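Local atomic coordinates of minor fimbrium subunit Mfa5 (Porphyromonas gingivalis ATCC 33277, PDB entry 6TO1), a protein that serves as an accessory subunit of the minor fimbriae, filamentous surface pili that mediate biofilm formation and adhesion to host cells and to other oral bacteria. Residues Val175-Arg183 / Ile204-Met215; Asn405-Phe416 / Lys450-Ser461. One frame throughout, in Å; residues are numbered along the deposited sequence. Where two conformers were deposited one is given.

Interaction 1 (Val175-Arg183 / Ile204-Met215). With MG (magnesium ion), chain B; PO4 (phosphate ion), chain C.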
loop_
_atom_site.group_PDB
_atom_site.type_symbol
_atom_site.label_atom_id
_atom_site.label_comp_id
_atom_site.label_asym_id
_atom_site.label_seq_id
_atom_site.Cartn_x
_atom_site.Cartn_y
_atom_site.Cartn_z
ATOM N N VAL A 175 -21.486 -21.765 -12.398
ATOM C CA VAL A 175 -22.107 -22.395 -13.551
ATOM C C VAL A 175 -21.929 -23.916 -13.447
ATOM O O VAL A 175 -20.851 -24.406 -13.103
ATOM C CB VAL A 175 -21.469 -21.881 -14.866
ATOM C CG1 VAL A 175 -22.031 -22.658 -16.059
ATOM C CG2 VAL A 175 -21.694 -20.385 -15.058
ATOM N N SER A 176 -22.972 -24.668 -13.770
ATOM C CA SER A 176 -22.834 -26.098 -13.999
ATOM C C SER A 176 -23.259 -26.365 -15.438
ATOM O O SER A 176 -23.897 -25.528 -16.085
ATOM C CB SER A 176 -23.668 -26.932 -13.028
ATOM O OG SER A 176 -25.049 -26.788 -13.303
ATOM N N TYR A 177 -22.880 -27.530 -15.960
ATOM C CA TYR A 177 -23.336 -27.844 -17.283
ATOM C C TYR A 177 -23.396 -29.346 -17.501
ATOM O O TYR A 177 -22.647 -30.129 -16.907
ATOM C CB TYR A 177 -22.460 -27.197 -18.379
ATOM C CG TYR A 177 -21.057 -27.757 -18.478
ATOM C CD1 TYR A 177 -20.749 -28.772 -19.369
ATOM C CD2 TYR A 177 -20.032 -27.251 -17.703
ATOM C CE1 TYR A 177 -19.476 -29.271 -19.470
ATOM C CE2 TYR A 177 -18.766 -27.751 -17.797
ATOM C CZ TYR A 177 -18.484 -28.758 -18.688
ATOM O OH TYR A 177 -17.191 -29.242 -18.788
ATOM N N ASP A 178 -24.317 -29.712 -18.371
ATOM C CA ASP A 178 -24.416 -31.049 -18.941
ATOM C C ASP A 178 -24.588 -30.851 -20.449
ATOM O O ASP A 178 -23.674 -30.349 -21.125
ATOM C CB ASP A 178 -25.557 -31.845 -18.307
ATOM C CG ASP A 178 -26.830 -31.040 -18.125
ATOM O OD1 ASP A 178 -27.556 -30.832 -19.127
ATOM O OD2 ASP A 178 -27.097 -30.614 -16.954
ATOM N N HIS A 179 -25.725 -31.258 -21.012
ATOM C CA HIS A 179 -25.948 -30.938 -22.417
ATOM C C HIS A 179 -26.318 -29.477 -22.626
ATOM O O HIS A 179 -26.401 -29.038 -23.773
ATOM C CB HIS A 179 -27.022 -31.845 -23.054
ATOM C CG HIS A 179 -28.335 -31.845 -22.342
ATOM N ND1 HIS A 179 -28.626 -32.756 -21.350
ATOM C CD2 HIS A 179 -29.424 -31.048 -22.463
ATOM C CE1 HIS A 179 -29.851 -32.533 -20.903
ATOM N NE2 HIS A 179 -30.354 -31.502 -21.560
ATOM N N GLU A 180 -26.502 -28.709 -21.554
ATOM C CA GLU A 180 -26.710 -27.270 -21.614
ATOM C C GLU A 180 -26.146 -26.672 -20.328
ATOM O O GLU A 180 -26.012 -27.373 -19.320
ATOM C CB GLU A 180 -28.205 -26.934 -21.770
ATOM C CG GLU A 180 -28.953 -27.359 -20.551
ATOM C CD GLU A 180 -30.451 -27.356 -20.701
ATOM O OE1 GLU A 180 -30.970 -26.679 -21.606
ATOM O OE2 GLU A 180 -31.101 -28.038 -19.877
ATOM N N PRO A 181 -25.784 -25.401 -20.333
ATOM C CA PRO A 181 -25.249 -24.790 -19.116
ATOM C C PRO A 181 -26.379 -24.297 -18.222
ATOM O O PRO A 181 -27.504 -24.033 -18.675
ATOM C CB PRO A 181 -24.406 -23.626 -19.669
ATOM C CG PRO A 181 -25.162 -23.196 -20.905
ATOM C CD PRO A 181 -25.686 -24.499 -21.500
ATOM N N HIS A 182 -26.046 -24.157 -16.943
ATOM C CA HIS A 182 -26.983 -23.696 -15.927
ATOM C C HIS A 182 -26.361 -22.599 -15.078
ATOM O O HIS A 182 -25.286 -22.795 -14.513
ATOM C CB HIS A 182 -27.384 -24.823 -14.990
ATOM C CG HIS A 182 -27.843 -26.054 -15.701
ATOM N ND1 HIS A 182 -29.053 -26.113 -16.361
ATOM C CD2 HIS A 182 -27.273 -27.277 -15.835
ATOM C CE1 HIS A 182 -29.202 -27.319 -16.885
ATOM N NE2 HIS A 182 -28.133 -28.038 -16.594
ATOM N N ARG A 183 -27.029 -21.448 -14.995
ATOM C CA ARG A 183 -26.536 -20.371 -14.135
ATOM C C ARG A 183 -26.997 -20.664 -12.716
ATOM O O ARG A 183 -28.163 -20.436 -12.374
ATOM C CB ARG A 183 -27.028 -19.003 -14.589
ATOM C CG ARG A 183 -26.442 -17.874 -13.706
ATOM C CD ARG A 183 -27.046 -16.515 -14.041
ATOM N NE ARG A 183 -26.751 -16.169 -15.430
ATOM C CZ ARG A 183 -26.525 -14.936 -15.879
ATOM N NH1 ARG A 183 -26.566 -13.901 -15.051
ATOM N NH2 ARG A 183 -26.260 -14.738 -17.170
ATOM N N ILE A 204 -26.094 -35.645 -15.585
ATOM C CA ILE A 204 -27.060 -35.546 -16.665
ATOM C C ILE A 204 -26.302 -35.754 -17.971
ATOM O O ILE A 204 -25.166 -35.296 -18.105
ATOM C CB ILE A 204 -27.790 -34.185 -16.663
ATOM C CG1 ILE A 204 -28.604 -34.030 -15.377
ATOM C CG2 ILE A 204 -28.663 -34.038 -17.878
ATOM C CD1 ILE A 204 -29.256 -32.666 -15.215
ATOM N N TRP A 205 -26.919 -36.440 -18.932
ATOM C CA TRP A 205 -26.220 -36.743 -20.179
ATOM C C TRP A 205 -25.726 -35.466 -20.863
ATOM O O TRP A 205 -26.385 -34.425 -20.846
ATOM C CB TRP A 205 -27.130 -37.537 -21.162
ATOM C CG TRP A 205 -28.389 -36.817 -21.616
ATOM C CD1 TRP A 205 -29.643 -36.861 -21.029
ATOM C CD2 TRP A 205 -28.524 -35.933 -22.752
ATOM N NE1 TRP A 205 -30.514 -36.047 -21.717
ATOM C CE2 TRP A 205 -29.862 -35.487 -22.786
ATOM C CE3 TRP A 205 -27.649 -35.497 -23.741
ATOM C CZ2 TRP A 205 -30.327 -34.604 -23.751
ATOM C CZ3 TRP A 205 -28.113 -34.610 -24.690
ATOM C CH2 TRP A 205 -29.440 -34.186 -24.698
ATOM N N GLY A 206 -24.575 -35.579 -21.531
ATOM C CA GLY A 206 -24.109 -34.517 -22.400
ATOM C C GLY A 206 -23.025 -33.685 -21.743
ATOM O O GLY A 206 -23.136 -33.375 -20.566
ATOM N N THR A 207 -21.987 -33.309 -22.485
ATOM C CA THR A 207 -20.879 -32.530 -21.930
ATOM C C THR A 207 -20.631 -31.321 -22.835
ATOM O O THR A 207 -19.753 -31.341 -23.710
ATOM C CB THR A 207 -19.625 -33.397 -21.764
ATOM O OG1 THR A 207 -19.919 -34.612 -21.042
ATOM C CG2 THR A 207 -18.531 -32.624 -21.049
ATOM N N HIS A 208 -21.390 -30.251 -22.602
ATOM C CA HIS A 208 -21.360 -29.043 -23.447
ATOM C C HIS A 208 -20.395 -28.025 -22.836
ATOM O O HIS A 208 -20.777 -26.990 -22.288
ATOM C CB HIS A 208 -22.766 -28.480 -23.573
ATOM C CG HIS A 208 -23.011 -27.633 -24.784
ATOM N ND1 HIS A 208 -22.149 -26.644 -25.209
ATOM C CD2 HIS A 208 -24.065 -27.599 -25.629
ATOM C CE1 HIS A 208 -22.663 -26.043 -26.271
ATOM N NE2 HIS A 208 -23.819 -26.617 -26.554
ATOM N N THR A 209 -19.106 -28.390 -22.866
ATOM C CA THR A 209 -18.093 -27.564 -22.204
ATOM C C THR A 209 -18.050 -26.165 -22.817
ATOM O O THR A 209 -17.931 -25.164 -22.101
ATOM C CB THR A 209 -16.753 -28.286 -22.274
ATOM O OG1 THR A 209 -16.903 -29.587 -21.679
ATOM C CG2 THR A 209 -15.639 -27.527 -21.551
ATOM N N GLN A 210 -18.179 -26.072 -24.132
ATOM C CA GLN A 210 -18.263 -24.755 -24.749
ATOM C C GLN A 210 -19.398 -23.952 -24.126
ATOM O O GLN A 210 -19.239 -22.766 -23.818
ATOM C CB GLN A 210 -18.462 -24.890 -26.250
ATOM C CG GLN A 210 -18.841 -23.573 -26.884
ATOM C CD GLN A 210 -18.917 -23.613 -28.392
ATOM O OE1 GLN A 210 -19.349 -24.613 -28.993
ATOM N NE2 GLN A 210 -18.489 -22.510 -29.021
ATOM N N GLY A 211 -20.548 -24.595 -23.906
ATOM C CA GLY A 211 -21.686 -23.874 -23.344
ATOM C C GLY A 211 -21.442 -23.401 -21.923
ATOM O O GLY A 211 -21.822 -22.281 -21.552
ATOM N N GLY A 212 -20.806 -24.241 -21.102
ATOM C CA GLY A 212 -20.410 -23.801 -19.782
ATOM C C GLY A 212 -19.484 -22.601 -19.836
ATOM O O GLY A 212 -19.664 -21.629 -19.101
ATOM N N LEU A 213 -18.504 -22.634 -20.737
ATOM C CA LEU A 213 -17.583 -21.513 -20.852
ATOM C C LEU A 213 -18.266 -20.266 -21.403
ATOM O O LEU A 213 -17.950 -19.147 -20.983
ATOM C CB LEU A 213 -16.400 -21.910 -21.729
ATOM C CG LEU A 213 -15.474 -22.947 -21.140
ATOM C CD1 LEU A 213 -14.480 -23.462 -22.157
ATOM C CD2 LEU A 213 -14.716 -22.380 -19.909
ATOM N N LYS A 214 -19.195 -20.429 -22.355
ATOM C CA LYS A 214 -19.929 -19.286 -22.880
ATOM C C LYS A 214 -20.755 -18.613 -21.791
ATOM O O LYS A 214 -20.767 -17.384 -21.686
ATOM C CB LYS A 214 -20.820 -19.723 -24.043
ATOM C CG LYS A 214 -21.797 -18.650 -24.519
ATOM C CD LYS A 214 -21.099 -17.423 -25.081
ATOM C CE LYS A 214 -22.122 -16.355 -25.517
ATOM N NZ LYS A 214 -21.476 -15.183 -26.194
ATOM N N MET A 215 -21.437 -19.395 -20.954
ATOM C CA MET A 215 -22.175 -18.780 -19.853
ATOM C C MET A 215 -21.243 -18.045 -18.891
ATOM O O MET A 215 -21.573 -16.953 -18.398
ATOM C CB MET A 215 -22.989 -19.839 -19.118
ATOM C CG MET A 215 -23.841 -19.210 -18.033
ATOM S SD MET A 215 -24.919 -20.397 -17.269
ATOM C CE MET A 215 -26.273 -20.347 -18.458
HETATM MG MG MG B . -19.037 -35.976 -19.767
HETATM P P PO4 C . -21.452 -37.505 -21.320
HETATM O O1 PO4 C . -22.901 -37.675 -20.829
HETATM O O2 PO4 C . -21.413 -36.461 -22.428
HETATM O O3 PO4 C . -21.027 -38.837 -21.907
HETATM O O4 PO4 C . -20.536 -37.197 -20.197
HETATM O O HOH W 1 -17.418 -34.884 -19.202
HETATM O O HOH W 2 -17.778 -36.738 -21.269
#
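H179 lays its imidazole on the indole of W205 beside the metal ion-dependent adhesion site of a von Willebrand factor type A domain, and the contact illustrates how a metal-binding loop can be gripped by a neighbouring hairpin. The rings form a face-to-face stack: the centroids of the H179 ring and the six-membered ring of W205 are 3.7 Å apart, with planes 13° from parallel. The imidazole also binds its partner's backbone, H179 ND1 donating to W205 O at 2.8 Å with the acceptor essentially in the ring plane. Stack and bond together fix the rotation of the ring. CG sits between the backbone N and the carbonyl carbon (chi1 55°), which lays the imidazole over the indole; CB makes a CH-pi contact with the same face.

Next to this grip, H208 N donates to D178 O at 2.7 Å, while I204 packs CG2 and CD1 against the D178 carboxylate. That carboxylate is held by H182, whose NE2 donates to D178 OD2 at 2.8 Å, on the syn side and 34° out of the carboxylate plane, and Q134 also binds OD2.

The loop so secured presents T207 OG1 to the magnesium ion at 2.1 Å; S135, S137, two waters and a phosphate, probably from the crystallisation liquor, complete six ligands. G206 N donates to phosphate O1 at 2.8 Å, and T207 OG1 donates to phosphate O2.

Farther out, H208 N-caps helix 209-220, its ND1 accepting from G211 N at 2.9 Å, while its NE2 is tied to A314. G212, lacking a side chain, leaves room for the Y177 ring to lie close to the helix backbone. M215 lies across both hairpin strands, its CE against P181 CG and its CG 3.9 Å from V175 CG2.

Interaction 2 (Asn405-Phe416 / Lys450-Ser461)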
loop_
_atom_site.group_PDB
_atom_site.type_symbol
_atom_site.label_atom_id
_atom_site.label_comp_id
_atom_site.label_asym_id
_atom_site.label_seq_id
_atom_site.Cartn_x
_atom_site.Cartn_y
_atom_site.Cartn_z
ATOM N N ASN A 405 1.938 -4.597 -2.647
ATOM C CA ASN A 405 3.105 -4.738 -1.784
ATOM C C ASN A 405 3.748 -3.405 -1.428
ATOM O O ASN A 405 4.254 -3.246 -0.313
ATOM C CB ASN A 405 4.137 -5.653 -2.466
ATOM C CG ASN A 405 5.389 -5.880 -1.627
ATOM O OD1 ASN A 405 5.317 -6.289 -0.466
ATOM N ND2 ASN A 405 6.548 -5.633 -2.228
ATOM N N ILE A 406 3.753 -2.456 -2.353
ATOM C CA ILE A 406 4.428 -1.174 -2.162
ATOM C C ILE A 406 3.396 -0.085 -1.913
ATOM O O ILE A 406 2.401 0.031 -2.641
ATOM C CB ILE A 406 5.293 -0.799 -3.372
ATOM C CG1 ILE A 406 6.352 -1.849 -3.692
ATOM C CG2 ILE A 406 5.945 0.577 -3.136
ATOM C CD1 ILE A 406 7.306 -2.122 -2.612
ATOM N N GLY A 407 3.647 0.745 -0.906
ATOM C CA GLY A 407 2.769 1.859 -0.630
ATOM C C GLY A 407 3.267 3.138 -1.270
ATOM O O GLY A 407 2.494 3.881 -1.870
ATOM N N ILE A 408 4.573 3.386 -1.150
ATOM C CA ILE A 408 5.244 4.541 -1.742
ATOM C C ILE A 408 6.467 4.045 -2.510
ATOM O O ILE A 408 7.313 3.341 -1.946
ATOM C CB ILE A 408 5.661 5.555 -0.650
ATOM C CG1 ILE A 408 4.409 6.224 -0.073
ATOM C CG2 ILE A 408 6.678 6.521 -1.160
ATOM C CD1 ILE A 408 4.687 6.852 1.291
ATOM N N GLN A 409 6.559 4.407 -3.799
ATOM C CA GLN A 409 7.702 3.981 -4.606
ATOM C C GLN A 409 8.909 4.884 -4.399
ATOM O O GLN A 409 10.049 4.415 -4.435
ATOM C CB GLN A 409 7.330 3.961 -6.087
ATOM C CG GLN A 409 6.179 3.029 -6.397
ATOM C CD GLN A 409 5.960 2.848 -7.886
ATOM O OE1 GLN A 409 6.547 3.555 -8.703
ATOM N NE2 GLN A 409 5.126 1.877 -8.241
ATOM N N ARG A 410 8.661 6.181 -4.237
ATOM C CA ARG A 410 9.661 7.221 -4.036
ATOM C C ARG A 410 9.026 8.225 -3.090
ATOM O O ARG A 410 7.833 8.505 -3.212
ATOM C CB ARG A 410 10.031 7.937 -5.341
ATOM C CG ARG A 410 10.778 7.086 -6.352
ATOM C CD ARG A 410 12.181 6.802 -5.873
ATOM N NE ARG A 410 13.014 6.218 -6.921
ATOM C CZ ARG A 410 13.040 4.929 -7.211
ATOM N NH1 ARG A 410 12.269 4.094 -6.544
ATOM N NH2 ARG A 410 13.844 4.475 -8.163
ATOM N N GLY A 411 9.814 8.800 -2.189
ATOM C CA GLY A 411 9.291 9.868 -1.376
ATOM C C GLY A 411 10.381 10.829 -0.940
ATOM O O GLY A 411 11.515 10.425 -0.655
ATOM N N GLU A 412 10.031 12.102 -0.899
ATOM C CA GLU A 412 10.921 13.140 -0.409
ATOM C C GLU A 412 10.135 14.028 0.542
ATOM O O GLU A 412 9.100 14.587 0.167
ATOM C CB GLU A 412 11.513 13.967 -1.537
ATOM C CG GLU A 412 12.510 14.983 -0.973
ATOM C CD GLU A 412 13.248 15.717 -2.050
ATOM O OE1 GLU A 412 14.185 15.122 -2.616
ATOM O OE2 GLU A 412 12.877 16.875 -2.322
ATOM N N VAL A 413 10.606 14.102 1.779
ATOM C CA VAL A 413 10.063 14.999 2.784
ATOM C C VAL A 413 11.019 16.170 2.928
ATOM O O VAL A 413 12.207 15.971 3.189
ATOM C CB VAL A 413 9.893 14.282 4.124
ATOM C CG1 VAL A 413 9.490 15.282 5.226
ATOM C CG2 VAL A 413 8.861 13.157 4.010
ATOM N N THR A 414 10.502 17.378 2.761
ATOM C CA THR A 414 11.233 18.607 3.042
ATOM C C THR A 414 10.651 19.181 4.330
ATOM O O THR A 414 9.425 19.289 4.470
ATOM C CB THR A 414 11.117 19.604 1.894
ATOM O OG1 THR A 414 9.725 19.852 1.647
ATOM C CG2 THR A 414 11.796 19.057 0.643
ATOM N N ASP A 415 11.534 19.592 5.251
ATOM C CA ASP A 415 11.143 20.015 6.591
ATOM C C ASP A 415 12.037 21.193 6.958
ATOM O O ASP A 415 13.240 21.013 7.143
ATOM C CB ASP A 415 11.305 18.851 7.562
ATOM C CG ASP A 415 11.058 19.226 9.013
ATOM O OD1 ASP A 415 10.395 20.231 9.307
ATOM O OD2 ASP A 415 11.521 18.449 9.871
ATOM N N PHE A 416 11.455 22.385 6.979
ATOM C CA PHE A 416 12.161 23.624 7.298
ATOM C C PHE A 416 11.946 23.886 8.782
ATOM O O PHE A 416 10.822 24.159 9.213
ATOM C CB PHE A 416 11.637 24.785 6.458
ATOM C CG PHE A 416 12.030 24.728 4.993
ATOM C CD1 PHE A 416 13.227 25.259 4.554
ATOM C CD2 PHE A 416 11.177 24.150 4.063
ATOM C CE1 PHE A 416 13.570 25.217 3.210
ATOM C CE2 PHE A 416 11.520 24.101 2.730
ATOM C CZ PHE A 416 12.700 24.648 2.303
ATOM N N LYS A 450 18.296 25.681 7.224
ATOM C CA LYS A 450 17.767 24.833 8.288
ATOM C C LYS A 450 16.736 23.863 7.725
ATOM O O LYS A 450 15.670 23.649 8.290
ATOM C CB LYS A 450 17.178 25.672 9.414
ATOM C CG LYS A 450 18.227 26.538 10.113
ATOM C CD LYS A 450 17.561 27.571 11.024
ATOM C CE LYS A 450 16.904 26.899 12.219
ATOM N NZ LYS A 450 16.263 27.887 13.110
ATOM N N LYS A 451 17.090 23.257 6.600
ATOM C CA LYS A 451 16.171 22.422 5.839
ATOM C C LYS A 451 16.628 20.977 5.927
ATOM O O LYS A 451 17.758 20.655 5.555
ATOM C CB LYS A 451 16.101 22.877 4.383
ATOM C CG LYS A 451 15.112 22.071 3.526
ATOM C CD LYS A 451 15.312 22.383 2.057
ATOM C CE LYS A 451 14.286 21.684 1.186
ATOM N NZ LYS A 451 14.584 21.971 -0.243
ATOM N N LEU A 452 15.750 20.106 6.409
ATOM C CA LEU A 452 15.986 18.671 6.367
ATOM C C LEU A 452 15.305 18.140 5.109
ATOM O O LEU A 452 14.157 18.501 4.826
ATOM C CB LEU A 452 15.438 17.974 7.612
ATOM C CG LEU A 452 16.169 18.278 8.921
ATOM C CD1 LEU A 452 15.255 17.938 10.101
ATOM C CD2 LEU A 452 17.472 17.521 8.998
ATOM N N THR A 453 16.035 17.352 4.323
ATOM C CA THR A 453 15.470 16.665 3.172
ATOM C C THR A 453 15.650 15.173 3.385
ATOM O O THR A 453 16.780 14.669 3.451
ATOM C CB THR A 453 16.114 17.128 1.869
ATOM O OG1 THR A 453 15.969 18.551 1.752
ATOM C CG2 THR A 453 15.424 16.480 0.666
ATOM N N TRP A 454 14.534 14.479 3.507
ATOM C CA TRP A 454 14.492 13.062 3.816
ATOM C C TRP A 454 14.077 12.317 2.551
ATOM O O TRP A 454 12.967 12.504 2.058
ATOM C CB TRP A 454 13.498 12.803 4.944
ATOM C CG TRP A 454 13.239 11.364 5.270
ATOM C CD1 TRP A 454 14.032 10.279 4.995
ATOM C CD2 TRP A 454 12.101 10.863 5.970
ATOM N NE1 TRP A 454 13.444 9.135 5.485
ATOM C CE2 TRP A 454 12.252 9.465 6.074
ATOM C CE3 TRP A 454 10.953 11.466 6.502
ATOM C CZ2 TRP A 454 11.304 8.659 6.705
ATOM C CZ3 TRP A 454 10.024 10.677 7.145
ATOM C CH2 TRP A 454 10.199 9.278 7.231
ATOM N N THR A 455 14.974 11.489 2.036
ATOM C CA THR A 455 14.696 10.628 0.890
ATOM C C THR A 455 14.242 9.291 1.452
ATOM O O THR A 455 15.023 8.580 2.095
ATOM C CB THR A 455 15.945 10.476 0.019
ATOM O OG1 THR A 455 16.282 11.755 -0.527
ATOM C CG2 THR A 455 15.685 9.492 -1.118
ATOM N N THR A 456 12.972 8.938 1.226
ATOM C CA THR A 456 12.437 7.815 1.979
ATOM C C THR A 456 12.804 6.467 1.380
ATOM O O THR A 456 12.863 5.478 2.113
ATOM C CB THR A 456 10.899 7.901 2.076
ATOM O OG1 THR A 456 10.322 7.757 0.770
ATOM C CG2 THR A 456 10.490 9.198 2.673
ATOM N N GLY A 457 13.013 6.399 0.075
ATOM C CA GLY A 457 13.081 5.130 -0.612
ATOM C C GLY A 457 11.671 4.550 -0.719
ATOM O O GLY A 457 10.668 5.195 -0.434
ATOM N N THR A 458 11.616 3.302 -1.150
ATOM C CA THR A 458 10.346 2.597 -1.198
ATOM C C THR A 458 9.866 2.255 0.208
ATOM O O THR A 458 10.641 1.800 1.051
ATOM C CB THR A 458 10.498 1.306 -2.023
ATOM O OG1 THR A 458 10.746 1.642 -3.392
ATOM C CG2 THR A 458 9.225 0.481 -1.920
ATOM N N ILE A 459 8.575 2.481 0.460
ATOM C CA ILE A 459 7.929 2.106 1.706
ATOM C C ILE A 459 6.837 1.099 1.377
ATOM O O ILE A 459 5.966 1.378 0.548
ATOM C CB ILE A 459 7.319 3.320 2.426
ATOM C CG1 ILE A 459 8.375 4.389 2.714
ATOM C CG2 ILE A 459 6.670 2.872 3.746
ATOM C CD1 ILE A 459 9.494 3.899 3.578
ATOM N N LEU A 460 6.877 -0.061 2.030
ATOM C CA LEU A 460 5.887 -1.097 1.778
ATOM C C LEU A 460 4.511 -0.710 2.320
ATOM O O LEU A 460 4.349 0.213 3.127
ATOM C CB LEU A 460 6.325 -2.408 2.431
ATOM C CG LEU A 460 7.692 -2.915 2.016
ATOM C CD1 LEU A 460 7.995 -4.273 2.626
ATOM C CD2 LEU A 460 7.771 -3.028 0.505
ATOM N N SER A 461 3.499 -1.446 1.872
ATOM C CA SER A 461 2.152 -1.252 2.387
ATOM C C SER A 461 2.064 -1.716 3.838
ATOM O O SER A 461 2.933 -2.429 4.348
ATOM C CB SER A 461 1.153 -2.010 1.496
ATOM O OG SER A 461 1.478 -3.389 1.522
HETATM O O HOH W 3 4.181 -5.563 1.603
HETATM O O HOH W 4 12.678 8.035 -2.434
HETATM O O HOH W 5 14.708 12.578 -2.577
#
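K451 runs its whole aliphatic chain alongside the ring of F416, its cross-strand neighbour in an antiparallel non-hydrogen-bonded pair. CG stands anti to the backbone N (chi1 -178°) and the chain stays extended beyond it, so successive carbons travel across the ring. CB comes nearest to F416 CE1; CG lies over the face, 3.8 Å from the ring centroid in a CH-pi contact; CD then passes 3.5 Å from F416 CZ. CE is shared, touching CZ on one hand and T414 CG2, at 3.7 Å, on the other. NZ ends beside that same methyl, and the carboxylate of E412, though of opposite charge, is not in contact with it. The lysine thus packs through its methylenes on the sheet face that also bears T453 and T455.

On the other face V413 and W454 lie side by side, V413 CG2 meeting W454 CE3 at 3.7 Å, while the methyl of T456 sits over the indole. D415 and L452 continue this row, with D415 OD2 bonded to Y469 and W454 NE1 to the carbonyl of N440. Paired backbone bonds join V413 with W454 and D415 with L452.

T456 N still donates to G411 O, but beyond it the ladder opens, and one water accepts from both G411 N and G457 N. Pairing resumes at a classic beta bulge: I459 O takes G407 N at 2.8 Å and I408 N at 3.0 Å, both in its carbonyl plane. I406 CD1 presses on both T458 CG2 and L460 CD2, in contacts tighter than usual for carbon.

Strand 408-417 lies between strands 451-455 and 501-510, and the face of V413 and W454 packs on strands 110-119 and 463-473 of a second antiparallel sheet, the arrangement of a beta sandwich with one bulged strand pair.

How the interactions relate
The two contacts belong to different domains of an elongated chain: their centres are 54 Å apart, their nearest atoms about 30 Å, and they do not touch. Along the chain the second contact follows wholly after the first. Sequence order links them, because strand 110-119, on which interaction 2 packs, precedes the von Willebrand factor sheet in sequence, whereas strands 408-417 and 451-455 follow it; the adhesion-type domain thus appears to be inserted into the sandwich. The centre of interaction 1 lies about 40 Å from the centre of the chain, against about 14 Å for interaction 2. Interaction 1 supplies one magnesium ligand, T207, while interaction 2 joins strands within the sandwich.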